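Local coordinates for putative sugar ABC transport system, substrate-binding protein (Bordetella parapertussis, PDB 5IX8) that probably binds a carbohydrate in the periplasm and delivers it to an ABC importer, as solute-binding proteins of its family do, at residues R2-L16 against I256-E270. Numbering follows the deposited sequence. Where two conformers were deposited one is given.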
ATOM      1  N   ARG A   2      18.925  -6.570   0.320  1.00 18.82           N
ATOM      2  CA  ARG A   2      17.828  -5.683   0.702  1.00 17.43           C
ATOM      3  C   ARG A   2      17.070  -5.157  -0.510  1.00 15.71           C
ATOM      4  O   ARG A   2      15.950  -4.644  -0.347  1.00 14.94           O
ATOM      5  CB  ARG A   2      18.346  -4.498   1.540  1.00 17.16           C
ATOM      6  CG  ARG A   2      19.130  -3.441   0.758  1.00 17.98           C
ATOM      7  CD  ARG A   2      19.837  -2.448   1.704  1.00 18.67           C
ATOM      8  NE  ARG A   2      20.486  -1.375   0.954  1.00 18.72           N
ATOM      9  CZ  ARG A   2      21.723  -1.432   0.471  1.00 18.56           C
ATOM     10  NH1 ARG A   2      22.505  -2.511   0.682  1.00 19.98           N
ATOM     11  NH2 ARG A   2      22.194  -0.394  -0.199  1.00 17.60           N
ATOM     12  N   LEU A   3      17.676  -5.207  -1.700  1.00 14.85           N
ATOM     13  CA  LEU A   3      17.005  -4.755  -2.918  1.00 15.44           C
ATOM     14  C   LEU A   3      16.498  -5.926  -3.765  1.00 16.74           C
ATOM     15  O   LEU A   3      16.028  -5.709  -4.890  1.00 15.79           O
ATOM     16  CB  LEU A   3      17.947  -3.847  -3.727  1.00 16.55           C
ATOM     17  CG  LEU A   3      18.249  -2.535  -2.985  1.00 17.26           C
ATOM     18  CD1 LEU A   3      19.506  -1.879  -3.570  1.00 18.55           C
ATOM     19  CD2 LEU A   3      17.059  -1.606  -3.042  1.00 18.35           C
ATOM     20  N   GLN A   4      16.575  -7.154  -3.234  1.00 17.68           N
ATOM     21  CA  GLN A   4      16.055  -8.374  -3.883  1.00 19.42           C
ATOM     22  C   GLN A   4      16.562  -8.560  -5.316  1.00 17.71           C
ATOM     23  O   GLN A   4      15.844  -9.084  -6.165  1.00 19.43           O
ATOM     24  CB  GLN A   4      14.528  -8.396  -3.901  1.00 22.58           C
ATOM     25  CG  GLN A   4      13.860  -8.753  -2.608  1.00 27.29           C
ATOM     26  CD  GLN A   4      12.324  -8.845  -2.753  1.00 31.47           C
ATOM     27  OE1 GLN A   4      11.769  -8.811  -3.870  1.00 33.38           O
ATOM     28  NE2 GLN A   4      11.639  -8.968  -1.626  1.00 33.19           N
ATOM     29  N   GLY A   5      17.790  -8.133  -5.599  1.00 14.69           N
ATOM     30  CA  GLY A   5      18.356  -8.206  -6.943  1.00 14.34           C
ATOM     31  C   GLY A   5      17.716  -7.320  -7.987  1.00 13.87           C
ATOM     32  O   GLY A   5      17.991  -7.493  -9.171  1.00 16.14           O
ATOM     33  N   ILE A   6      16.886  -6.363  -7.591  1.00 11.59           N
ATOM     34  CA  ILE A   6      16.175  -5.573  -8.592  1.00 11.55           C
ATOM     35  C   ILE A   6      17.104  -4.577  -9.247  1.00 13.10           C
ATOM     36  O   ILE A   6      17.011  -4.321 -10.458  1.00 13.71           O
ATOM     37  CB  ILE A   6      14.969  -4.878  -7.949  1.00 12.74           C
ATOM     38  CG1 ILE A   6      13.945  -5.943  -7.588  1.00 13.24           C
ATOM     39  CG2 ILE A   6      14.393  -3.816  -8.905  1.00 13.74           C
ATOM     40  CD1 ILE A   6      12.858  -5.429  -6.641  1.00 13.11           C
ATOM     41  N   VAL A   7      18.005  -3.993  -8.457  1.00 12.89           N
ATOM     42  CA  VAL A   7      18.924  -2.984  -8.943  1.00 12.60           C
ATOM     43  C   VAL A   7      20.144  -3.038  -8.027  1.00 13.52           C
ATOM     44  O   VAL A   7      20.036  -3.416  -6.861  1.00 15.57           O
ATOM     45  CB  VAL A   7      18.212  -1.614  -8.941  1.00 15.82           C
ATOM     46  CG1 VAL A   7      17.758  -1.263  -7.508  1.00 17.59           C
ATOM     47  CG2 VAL A   7      19.103  -0.562  -9.518  1.00 17.52           C
ATOM     48  N   GLU A   8      21.324  -2.680  -8.567  1.00 13.55           N
ATOM     49  CA  GLU A   8      22.513  -2.606  -7.721  1.00 13.74           C
ATOM     50  C   GLU A   8      22.496  -1.288  -6.930  1.00 12.48           C
ATOM     51  O   GLU A   8      22.092  -0.262  -7.466  1.00 13.27           O
ATOM     52  CB  GLU A   8      23.756  -2.687  -8.622  1.00 16.79           C
ATOM     53  CG  GLU A   8      24.818  -1.693  -8.397  1.00 20.48           C
ATOM     54  CD  GLU A   8      26.032  -1.847  -9.328  1.00 19.94           C
ATOM     55  OE1 GLU A   8      25.869  -2.205 -10.532  1.00 20.96           O
ATOM     56  OE2 GLU A   8      27.153  -1.576  -8.847  1.00 17.19           O
ATOM     57  N   PRO A   9      22.851  -1.280  -5.647  1.00 12.85           N
ATOM     58  CA  PRO A   9      22.859   0.003  -4.912  1.00 12.76           C
ATOM     59  C   PRO A   9      24.021   0.878  -5.356  1.00 13.26           C
ATOM     60  O   PRO A   9      25.159   0.411  -5.448  1.00 14.68           O
ATOM     61  CB  PRO A   9      23.018  -0.416  -3.446  1.00 14.97           C
ATOM     62  CG  PRO A   9      23.701  -1.711  -3.501  1.00 17.05           C
ATOM     63  CD  PRO A   9      23.327  -2.400  -4.820  1.00 14.34           C
ATOM     64  N   ILE A  10      23.752   2.163  -5.579  1.00 12.03           N
ATOM     65  CA  ILE A  10      24.825   3.107  -5.811  1.00 13.30           C
ATOM     66  C   ILE A  10      24.673   4.282  -4.854  1.00 13.02           C
ATOM     67  O   ILE A  10      23.750   4.342  -4.035  1.00 13.57           O
ATOM     68  CB  ILE A  10      24.890   3.585  -7.272  1.00 16.83           C
ATOM     69  CG1 ILE A  10      23.591   4.279  -7.674  1.00 16.29           C
ATOM     70  CG2 ILE A  10      25.303   2.406  -8.232  1.00 17.62           C
ATOM     71  CD1 ILE A  10      23.750   5.000  -9.019  1.00 17.64           C
ATOM     72  N   VAL A  11      25.607   5.222  -4.964  1.00 11.29           N
ATOM     73  CA  VAL A  11      25.712   6.355  -4.055  1.00 12.51           C
ATOM     74  C   VAL A  11      25.652   7.642  -4.854  1.00 12.28           C
ATOM     75  O   VAL A  11      26.304   7.753  -5.899  1.00 13.27           O
ATOM     76  CB  VAL A  11      27.029   6.271  -3.276  1.00 13.72           C
ATOM     77  CG1 VAL A  11      27.160   7.459  -2.346  1.00 14.19           C
ATOM     78  CG2 VAL A  11      27.093   4.942  -2.539  1.00 15.79           C
ATOM     79  N   ALA A  12      24.879   8.610  -4.363  1.00 11.68           N
ATOM     80  CA  ALA A  12      24.769   9.903  -5.030  1.00 11.88           C
ATOM     81  C   ALA A  12      26.103  10.620  -4.945  1.00 12.42           C
ATOM     82  O   ALA A  12      26.766  10.608  -3.896  1.00 13.34           O
ATOM     83  CB  ALA A  12      23.678  10.767  -4.385  1.00 11.82           C
ATOM     84  N   ARG A  13      26.520  11.196  -6.067  1.00 12.09           N
ATOM     85  CA  ARG A  13      27.643  12.107  -6.091  1.00 14.21           C
ATOM     86  C   ARG A  13      27.183  13.556  -6.116  1.00 17.74           C
ATOM     87  O   ARG A  13      27.785  14.398  -5.459  1.00 21.19           O
ATOM     88  CB  ARG A  13      28.561  11.780  -7.286  1.00 15.43           C
ATOM     89  CG  ARG A  13      29.224  10.380  -7.208  1.00 16.18           C
ATOM     90  CD  ARG A  13      29.946  10.168  -5.857  1.00 16.84           C
ATOM     91  NE  ARG A  13      30.865   9.024  -5.884  1.00 15.70           N
ATOM     92  CZ  ARG A  13      30.470   7.746  -5.867  1.00 15.66           C
ATOM     93  NH1 ARG A  13      29.167   7.453  -5.868  1.00 15.30           N
ATOM     94  NH2 ARG A  13      31.365   6.761  -5.867  1.00 14.71           N
ATOM     95  N   GLN A  14      26.124  13.863  -6.837  0.54 18.03           N
ATOM     96  CA  GLN A  14      25.501  15.191  -6.829  0.54 18.90           C
ATOM     97  C   GLN A  14      24.592  15.324  -5.603  0.54 17.77           C
ATOM     98  O   GLN A  14      23.891  14.370  -5.251  0.54 17.88           O
ATOM     99  CB  GLN A  14      24.665  15.413  -8.108  0.54 20.90           C
ATOM    100  CG  GLN A  14      25.411  15.270  -9.450  0.54 23.36           C
ATOM    101  CD  GLN A  14      24.494  15.354 -10.690  0.54 24.89           C
ATOM    102  OE1 GLN A  14      23.346  15.815 -10.618  0.54 25.34           O
ATOM    103  NE2 GLN A  14      25.009  14.899 -11.837  0.54 25.57           N
ATOM    104  N   PRO A  15      24.577  16.475  -4.931  1.00 17.55           N
ATOM    105  CA  PRO A  15      23.666  16.631  -3.782  1.00 17.48           C
ATOM    106  C   PRO A  15      22.232  16.338  -4.190  1.00 16.12           C
ATOM    107  O   PRO A  15      21.760  16.781  -5.243  1.00 16.21           O
ATOM    108  CB  PRO A  15      23.839  18.096  -3.369  1.00 16.92           C
ATOM    109  CG  PRO A  15      25.226  18.457  -3.861  1.00 18.40           C
ATOM    110  CD  PRO A  15      25.489  17.620  -5.099  1.00 18.13           C
ATOM    111  N   LEU A  16      21.542  15.570  -3.357  1.00 14.94           N
ATOM    112  CA  LEU A  16      20.198  15.115  -3.671  1.00 14.35           C
ATOM    113  C   LEU A  16      19.364  15.171  -2.402  1.00 14.43           C
ATOM    114  O   LEU A  16      19.654  14.458  -1.436  1.00 15.10           O
ATOM    115  CB  LEU A  16      20.232  13.699  -4.254  1.00 14.14           C
ATOM    116  CG  LEU A  16      18.989  13.237  -5.044  1.00 15.06           C
ATOM    117  CD1 LEU A  16      19.291  11.939  -5.765  1.00 15.32           C
ATOM    118  CD2 LEU A  16      17.692  13.108  -4.165  1.00 17.45           C
ATOM    119  N   ILE A 256      11.070  -2.160   0.956  1.00 11.13           N
ATOM    120  CA  ILE A 256      11.829  -2.232  -0.301  1.00 11.44           C
ATOM    121  C   ILE A 256      11.366  -1.135  -1.271  1.00 11.27           C
ATOM    122  O   ILE A 256      12.184  -0.596  -2.039  1.00 11.56           O
ATOM    123  CB  ILE A 256      11.797  -3.647  -0.928  1.00 14.22           C
ATOM    124  CG1 ILE A 256      12.893  -3.735  -2.010  1.00 16.13           C
ATOM    125  CG2 ILE A 256      10.435  -3.989  -1.523  1.00 14.63           C
ATOM    126  CD1 ILE A 256      13.157  -5.107  -2.558  1.00 16.24           C
HETATM  127  N   MSE A 257      10.088  -0.733  -1.217  1.00 10.37           N
HETATM  128  CA  MSE A 257       9.625   0.334  -2.103  1.00 12.00           C
HETATM  129  C   MSE A 257      10.369   1.616  -1.794  1.00 11.74           C
HETATM  130  O   MSE A 257      10.792   2.330  -2.714  1.00 11.88           O
HETATM  131  CB  MSE A 257       8.130   0.584  -1.972  1.00 13.64           C
HETATM  132  CG  MSE A 257       7.267  -0.566  -2.416  1.00 14.76           C
HETATM  133 SE   MSE A 257       5.355  -0.144  -2.089  0.62 17.18          SE
HETATM  134  CE  MSE A 257       4.742  -1.966  -2.037  1.00 19.41           C
ATOM    135  N   GLY A 258      10.560   1.890  -0.495  1.00 11.40           N
ATOM    136  CA  GLY A 258      11.300   3.083  -0.101  1.00 10.86           C
ATOM    137  C   GLY A 258      12.748   3.046  -0.556  1.00 10.94           C
ATOM    138  O   GLY A 258      13.280   4.042  -1.037  1.00 10.70           O
ATOM    139  N   ARG A 259      13.410   1.895  -0.393  1.00 10.52           N
ATOM    140  CA  ARG A 259      14.792   1.773  -0.860  1.00 11.14           C
ATOM    141  C   ARG A 259      14.872   1.986  -2.354  1.00 11.42           C
ATOM    142  O   ARG A 259      15.802   2.642  -2.857  1.00 11.28           O
ATOM    143  CB  ARG A 259      15.361   0.405  -0.505  1.00 10.70           C
ATOM    144  CG  ARG A 259      15.357   0.085   0.974  1.00 10.37           C
ATOM    145  CD  ARG A 259      16.251  -1.150   1.216  1.00 11.20           C
ATOM    146  NE  ARG A 259      16.225  -1.539   2.614  1.00 12.32           N
ATOM    147  CZ  ARG A 259      16.866  -0.884   3.579  1.00 13.12           C
ATOM    148  NH1 ARG A 259      17.646   0.177   3.291  1.00 13.59           N
ATOM    149  NH2 ARG A 259      16.734  -1.303   4.833  1.00 15.10           N
ATOM    150  N   LEU A 260      13.940   1.384  -3.089  1.00 10.88           N
ATOM    151  CA  LEU A 260      13.944   1.549  -4.531  1.00 10.45           C
ATOM    152  C   LEU A 260      13.713   2.996  -4.932  1.00  9.51           C
ATOM    153  O   LEU A 260      14.321   3.469  -5.880  1.00  9.79           O
ATOM    154  CB  LEU A 260      12.892   0.646  -5.165  1.00 11.80           C
ATOM    155  CG  LEU A 260      13.180  -0.838  -5.053  1.00 12.55           C
ATOM    156  CD1 LEU A 260      11.946  -1.660  -5.445  1.00 14.08           C
ATOM    157  CD2 LEU A 260      14.400  -1.246  -5.902  1.00 12.80           C
ATOM    158  N   ILE A 261      12.849   3.718  -4.228  1.00  9.92           N
ATOM    159  CA  ILE A 261      12.659   5.134  -4.558  1.00 10.13           C
ATOM    160  C   ILE A 261      13.984   5.891  -4.518  1.00 10.90           C
ATOM    161  O   ILE A 261      14.292   6.701  -5.404  1.00 11.03           O
ATOM    162  CB  ILE A 261      11.603   5.741  -3.611  1.00 10.04           C
ATOM    163  CG1 ILE A 261      10.201   5.253  -4.075  1.00 10.77           C
ATOM    164  CG2 ILE A 261      11.704   7.256  -3.591  1.00 12.50           C
ATOM    165  CD1 ILE A 261       9.117   5.412  -3.013  1.00 12.48           C
ATOM    166  N   VAL A 262      14.794   5.640  -3.496  1.00  9.75           N
ATOM    167  CA  VAL A 262      16.094   6.308  -3.400  1.00  9.43           C
ATOM    168  C   VAL A 262      17.002   5.901  -4.559  1.00  8.84           C
ATOM    169  O   VAL A 262      17.663   6.749  -5.193  1.00  9.98           O
ATOM    170  CB  VAL A 262      16.743   6.004  -2.038  1.00  9.58           C
ATOM    171  CG1 VAL A 262      18.189   6.510  -1.988  1.00  9.98           C
ATOM    172  CG2 VAL A 262      15.907   6.639  -0.932  1.00  9.91           C
ATOM    173  N   GLN A 263      17.075   4.592  -4.843  1.00  9.51           N
ATOM    174  CA  GLN A 263      17.989   4.142  -5.894  1.00  9.86           C
ATOM    175  C   GLN A 263      17.554   4.637  -7.274  1.00 11.03           C
ATOM    176  O   GLN A 263      18.406   4.941  -8.130  1.00 11.73           O
ATOM    177  CB  GLN A 263      18.105   2.614  -5.876  1.00 10.08           C
ATOM    178  CG  GLN A 263      18.865   2.126  -4.628  1.00 12.45           C
ATOM    179  CD  GLN A 263      20.325   2.554  -4.674  1.00 14.78           C
ATOM    180  OE1 GLN A 263      20.879   2.741  -5.749  1.00 13.91           O
ATOM    181  NE2 GLN A 263      20.947   2.736  -3.511  1.00 16.91           N
ATOM    182  N   TYR A 264      16.239   4.716  -7.510  1.00 10.76           N
ATOM    183  CA  TYR A 264      15.740   5.247  -8.775  1.00 10.46           C
ATOM    184  C   TYR A 264      15.988   6.746  -8.869  1.00 10.54           C
ATOM    185  O   TYR A 264      16.363   7.257  -9.946  1.00 11.07           O
ATOM    186  CB  TYR A 264      14.230   4.963  -8.930  1.00  9.91           C
ATOM    187  CG  TYR A 264      13.847   3.578  -9.430  1.00 10.83           C
ATOM    188  CD1 TYR A 264      14.271   2.416  -8.763  1.00 10.62           C
ATOM    189  CD2 TYR A 264      13.051   3.439 -10.572  1.00 10.49           C
ATOM    190  CE1 TYR A 264      13.929   1.167  -9.236  1.00 11.63           C
ATOM    191  CE2 TYR A 264      12.682   2.181 -11.062  1.00 11.77           C
ATOM    192  CZ  TYR A 264      13.125   1.054 -10.396  1.00 12.97           C
ATOM    193  OH  TYR A 264      12.764  -0.186 -10.873  1.00 13.52           O
ATOM    194  N   ALA A 265      15.765   7.468  -7.755  1.00 10.57           N
ATOM    195  CA  ALA A 265      15.956   8.924  -7.767  1.00 10.59           C
ATOM    196  C   ALA A 265      17.410   9.296  -8.074  1.00  9.65           C
ATOM    197  O   ALA A 265      17.662  10.267  -8.814  1.00 10.22           O
ATOM    198  CB  ALA A 265      15.520   9.544  -6.432  1.00 12.52           C
ATOM    199  N   ILE A 266      18.382   8.561  -7.507  1.00  9.04           N
ATOM    200  CA  ILE A 266      19.786   8.899  -7.781  1.00 10.10           C
ATOM    201  C   ILE A 266      20.068   8.777  -9.262  1.00 10.96           C
ATOM    202  O   ILE A 266      20.732   9.641  -9.867  1.00 11.87           O
ATOM    203  CB  ILE A 266      20.743   7.998  -6.983  1.00 10.52           C
ATOM    204  CG1 ILE A 266      20.611   8.243  -5.483  1.00 11.15           C
ATOM    205  CG2 ILE A 266      22.192   8.243  -7.405  1.00 12.50           C
ATOM    206  CD1 ILE A 266      21.249   7.137  -4.633  1.00 11.54           C
ATOM    207  N   ARG A 267      19.569   7.701  -9.872  1.00  9.93           N
ATOM    208  CA  ARG A 267      19.790   7.485 -11.295  1.00 10.11           C
ATOM    209  C   ARG A 267      19.119   8.563 -12.116  1.00 11.08           C
ATOM    210  O   ARG A 267      19.719   9.105 -13.055  1.00 12.19           O
ATOM    211  CB  ARG A 267      19.289   6.087 -11.672  1.00 10.02           C
ATOM    212  CG  ARG A 267      20.259   5.030 -11.135  1.00  9.33           C
ATOM    213  CD  ARG A 267      19.617   3.661 -11.228  1.00 11.29           C
ATOM    214  NE  ARG A 267      20.621   2.626 -10.976  1.00 12.00           N
ATOM    215  CZ  ARG A 267      20.978   2.218  -9.770  1.00 12.89           C
ATOM    216  NH1 ARG A 267      20.376   2.700  -8.669  1.00 13.13           N
ATOM    217  NH2 ARG A 267      21.912   1.299  -9.684  1.00 14.43           N
ATOM    218  N   GLU A 268      17.863   8.885 -11.798  1.00 11.84           N
ATOM    219  CA  GLU A 268      17.169   9.934 -12.551  1.00 13.39           C
ATOM    220  C   GLU A 268      17.931  11.248 -12.448  1.00 12.94           C
ATOM    221  O   GLU A 268      18.173  11.927 -13.455  1.00 13.42           O
ATOM    222  CB  GLU A 268      15.746  10.096 -12.020  1.00 15.13           C
ATOM    223  CG  GLU A 268      14.723  10.575 -13.062  1.00 17.96           C
ATOM    224  CD  GLU A 268      14.749  12.079 -13.304  1.00 21.71           C
ATOM    225  OE1 GLU A 268      15.187  12.845 -12.410  1.00 21.77           O
ATOM    226  OE2 GLU A 268      14.308  12.501 -14.408  1.00 24.81           O
ATOM    227  N   HIS A 269      18.388  11.568 -11.242  1.00 11.77           N
ATOM    228  CA  HIS A 269      19.046  12.841 -10.975  1.00 13.07           C
ATOM    229  C   HIS A 269      20.360  12.971 -11.725  1.00 14.49           C
ATOM    230  O   HIS A 269      20.712  14.071 -12.185  1.00 17.56           O
ATOM    231  CB  HIS A 269      19.275  12.967  -9.474  1.00 14.30           C
ATOM    232  CG  HIS A 269      19.614  14.349  -9.027  1.00 16.86           C
ATOM    233  ND1 HIS A 269      20.692  14.618  -8.219  1.00 19.30           N
ATOM    234  CD2 HIS A 269      18.998  15.538  -9.247  1.00 19.00           C
ATOM    235  CE1 HIS A 269      20.728  15.915  -7.950  1.00 19.54           C
ATOM    236  NE2 HIS A 269      19.728  16.501  -8.584  1.00 20.35           N
ATOM    237  N   GLU A 270      21.114  11.876 -11.844  1.00 13.97           N
ATOM    238  CA  GLU A 270      22.440  11.927 -12.454  1.00 13.26           C
ATOM    239  C   GLU A 270      22.444  11.435 -13.891  1.00 14.65           C
ATOM    240  O   GLU A 270      23.524  11.271 -14.475  1.00 15.45           O
ATOM    241  CB  GLU A 270      23.429  11.128 -11.593  1.00 14.02           C
ATOM    242  CG  GLU A 270      23.488  11.705 -10.159  1.00 14.72           C
ATOM    243  CD  GLU A 270      24.634  11.191  -9.300  1.00 16.47           C
ATOM    244  OE1 GLU A 270      25.516  10.486  -9.834  1.00 17.94           O
ATOM    245  OE2 GLU A 270      24.651  11.540  -8.082  1.00 17.08           O
TER
HETATM  246  O   HOH W   1      14.457  -3.836   1.812  1.00 17.79           O
HETATM  247  O   HOH W   2      23.412   2.534  -1.887  1.00 28.73           O
HETATM  248  O   HOH W   3      22.513  12.849  -7.046  1.00 18.32           O
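Ile-256 CD1 slips under the type I' turn of Leu-3 to Ile-6, 3.7 Å from Gln-4 CG. One turn on, Arg-259 crosses Arg-2 at about a right angle, its guanidinium face under Arg-2 CD; Glu-40 of helix 28-43 forms salt bridges with both arginines, and Asp-39 with Arg-259. Leu-260 CD2 touches both Leu-3 CD2 and Val-7 CG1. The bend of Gln-263 at chi2 (-67°) turns its amide onto the Ile-10 backbone: OE1 takes a nearly straight bond from Ile-10 N (2.9 Å, 169°), while NE2 gives a longer one to Ile-10 O, in the carbonyl plane. Ile-266 packs against Ile-10, Ala-12 and Leu-16, before strand 17-22. The Arg-267 guanidinium is sandwiched between Val-7 CG2 and Ile-10 CD1; NH2 donates to Glu-8 O at 2.7 Å and NH1 to Gln-263 OE1 at 3.0 Å. The face of His-269 lies under Gln-14 OE1, and a water joins its ND1 to Glu-270 OE2. That oxygen accepts from Arg-13 N (2.8 Å) on its syn lone pair and from Gln-14 N above the carboxylate plane. Side chains of Gln-263, Arg-267 and Glu-270 thus satisfy backbone groups of Glu-8, Ile-10, Arg-13 and Gln-14, holding the N-terminal segment along helix 254-270 without backbone-to-backbone bonds.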